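Local coordinates for protein haloacid dehalogenase-like hydrolase (Salmonella enterica subsp. enterica serovar Typhi, PDB 4EZE) that probably removes the phosphate from O-phosphoserine, using magnesium, in the last step of serine biosynthesis, as a member of the haloacid dehalogenase superfamily, at residues T36-L41 against A68-T73. Residues are numbered along the deposited sequence; the frame is centred on the assembly and turned at random.
Sequences TFQKKL and AYLKLT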
loop_
_atom_site.group_PDB
_atom_site.type_symbol
_atom_site.label_atom_id
_atom_site.label_comp_id
_atom_site.label_asym_id
_atom_site.label_seq_id
_atom_site.Cartn_x
_atom_site.Cartn_y
_atom_site.Cartn_z
ATOM N N THR A 36 26.266 -14.356 5.410
ATOM C CA THR A 36 25.818 -15.545 4.677
ATOM C C THR A 36 25.026 -15.139 3.446
ATOM O O THR A 36 25.137 -15.744 2.385
ATOM C CB THR A 36 24.931 -16.451 5.550
ATOM O OG1 THR A 36 25.579 -16.680 6.806
ATOM C CG2 THR A 36 24.678 -17.786 4.858
ATOM N N PHE A 37 24.205 -14.106 3.593
ATOM C CA PHE A 37 23.302 -13.723 2.522
ATOM C C PHE A 37 24.072 -13.034 1.406
ATOM O O PHE A 37 23.787 -13.199 0.218
ATOM C CB PHE A 37 22.201 -12.805 3.070
ATOM C CG PHE A 37 21.318 -12.209 2.000
ATOM C CD1 PHE A 37 20.289 -12.945 1.445
ATOM C CD2 PHE A 37 21.510 -10.907 1.569
ATOM C CE1 PHE A 37 19.477 -12.392 0.466
ATOM C CE2 PHE A 37 20.703 -10.352 0.582
ATOM C CZ PHE A 37 19.683 -11.099 0.036
ATOM N N GLN A 38 25.045 -12.232 1.788
ATOM C CA GLN A 38 25.858 -11.591 0.794
ATOM C C GLN A 38 26.602 -12.651 -0.006
ATOM O O GLN A 38 26.572 -12.655 -1.237
ATOM C CB GLN A 38 26.857 -10.664 1.456
ATOM C CG GLN A 38 27.715 -9.941 0.443
ATOM C CD GLN A 38 28.685 -9.019 1.117
ATOM O OE1 GLN A 38 28.377 -8.429 2.153
ATOM N NE2 GLN A 38 29.875 -8.897 0.548
ATOM N N LYS A 39 27.266 -13.553 0.707
ATOM C CA LYS A 39 28.049 -14.608 0.076
ATOM C C LYS A 39 27.167 -15.371 -0.889
ATOM O O LYS A 39 27.449 -15.478 -2.091
ATOM C CB LYS A 39 28.599 -15.549 1.146
ATOM C CG LYS A 39 29.667 -16.515 0.664
ATOM C CD LYS A 39 30.393 -17.156 1.843
ATOM C CE LYS A 39 31.281 -18.309 1.401
ATOM N NZ LYS A 39 30.537 -19.248 0.513
ATOM N N LYS A 40 26.070 -15.877 -0.347
ATOM C CA LYS A 40 25.126 -16.677 -1.104
ATOM C C LYS A 40 24.646 -15.947 -2.353
ATOM O O LYS A 40 24.409 -16.558 -3.397
ATOM C CB LYS A 40 23.946 -17.012 -0.200
ATOM C CG LYS A 40 23.008 -18.064 -0.732
ATOM C CD LYS A 40 21.788 -18.158 0.162
ATOM C CE LYS A 40 21.037 -19.446 -0.100
ATOM N NZ LYS A 40 19.587 -19.140 -0.098
ATOM N N LEU A 41 24.479 -14.634 -2.250
ATOM C CA LEU A 41 23.857 -13.885 -3.349
ATOM C C LEU A 41 24.882 -13.499 -4.411
ATOM O O LEU A 41 24.544 -13.329 -5.587
ATOM C CB LEU A 41 23.098 -12.663 -2.806
ATOM C CG LEU A 41 22.677 -11.433 -3.629
ATOM C CD1 LEU A 41 21.399 -11.711 -4.394
ATOM C CD2 LEU A 41 22.472 -10.233 -2.696
ATOM N N ALA A 68 18.821 -3.708 9.988
ATOM C CA ALA A 68 20.104 -3.889 9.333
ATOM C C ALA A 68 19.833 -4.371 7.911
ATOM O O ALA A 68 19.037 -5.280 7.717
ATOM C CB ALA A 68 20.934 -4.902 10.095
ATOM N N TYR A 69 20.470 -3.753 6.922
ATOM C CA TYR A 69 20.294 -4.162 5.532
ATOM C C TYR A 69 21.602 -4.277 4.754
ATOM O O TYR A 69 22.660 -3.853 5.214
ATOM C CB TYR A 69 19.400 -3.174 4.802
ATOM C CG TYR A 69 19.966 -1.792 4.824
ATOM C CD1 TYR A 69 19.913 -1.036 5.988
ATOM C CD2 TYR A 69 20.565 -1.242 3.695
ATOM C CE1 TYR A 69 20.427 0.240 6.028
ATOM C CE2 TYR A 69 21.089 0.039 3.721
ATOM C CZ TYR A 69 21.027 0.771 4.899
ATOM O OH TYR A 69 21.548 2.041 4.972
ATOM N N LEU A 70 21.506 -4.839 3.554
ATOM C CA LEU A 70 22.642 -4.965 2.651
ATOM C C LEU A 70 22.441 -4.013 1.484
ATOM O O LEU A 70 21.399 -4.024 0.847
ATOM C CB LEU A 70 22.769 -6.395 2.122
ATOM C CG LEU A 70 24.001 -6.641 1.244
ATOM C CD1 LEU A 70 25.297 -6.600 2.050
ATOM C CD2 LEU A 70 23.856 -7.975 0.546
ATOM N N LYS A 71 23.425 -3.167 1.213
ATOM C CA LYS A 71 23.279 -2.217 0.120
ATOM C C LYS A 71 24.212 -2.607 -1.032
ATOM O O LYS A 71 25.373 -2.904 -0.827
ATOM C CB LYS A 71 23.547 -0.789 0.600
ATOM C CG LYS A 71 23.469 0.264 -0.506
ATOM C CD LYS A 71 23.743 1.649 0.060
ATOM C CE LYS A 71 23.937 2.707 -1.019
ATOM N NZ LYS A 71 24.470 3.946 -0.373
ATOM N N LEU A 72 23.691 -2.637 -2.241
ATOM C CA LEU A 72 24.499 -3.077 -3.355
ATOM C C LEU A 72 24.501 -1.967 -4.376
ATOM O O LEU A 72 23.438 -1.464 -4.750
ATOM C CB LEU A 72 23.935 -4.364 -3.979
ATOM C CG LEU A 72 24.403 -4.604 -5.423
ATOM C CD1 LEU A 72 25.896 -4.910 -5.449
ATOM C CD2 LEU A 72 23.628 -5.717 -6.114
ATOM N N THR A 73 25.691 -1.570 -4.817
ATOM C CA THR A 73 25.786 -0.605 -5.901
ATOM C C THR A 73 26.361 -1.303 -7.109
ATOM O O THR A 73 27.359 -2.008 -7.020
ATOM C CB THR A 73 26.640 0.604 -5.514
ATOM O OG1 THR A 73 26.135 1.156 -4.289
ATOM C CG2 THR A 73 26.568 1.647 -6.596
#
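L70, on strand 67-75, meets F37, Q38 and L41, on helix 34-45, in an example of a helix packed on one face of a four-stranded antiparallel sheet, an alpha+beta arrangement away from the metal-binding aspartates. Helix and strand run in nearly the same sense, their short axes 10.2 Å apart and inclined by 30°. The strand is an inner one of the sheet, with backbone hydrogen bonds from L70 to F28 of strand 23-29 and from Y69 and K71 to strand 56-62.

The apolar part of the contact gathers round one methyl group. CD2 of L70 comes up to the edge of the F37 ring, near the ring plane, lying 3.9 Å from F37 CD2 and about as far from CE2. With CG anti to the backbone N (chi1 172°), the F37 ring lies between helix and sheet with its CD2-CE2 edge next to L70, and F96 also meets it edge-to-face. One helical turn later, CD2 of L41 lies 4.2 Å from the same L70 methyl, the two leucine side chains running past one another in opposite senses. L41 also rests on F28, and both L70 and Q38 touch F57, which carries the packing over to the two neighbouring strands.

Q38 brings a mixed contact to the other branch of L70. The residue is partly exposed; its chain stretches out in full, chi1 and chi2 both close to 180°, and crosses the leucine at about a right angle. The aliphatic base belongs to the apolar group, with Q38 CB 4.1 Å from L70 CD2, whereas the terminal amide reaches farther along and places OE1 3.6 Å from L70 CD1, a van der Waals contact between a carbonyl oxygen and a methyl.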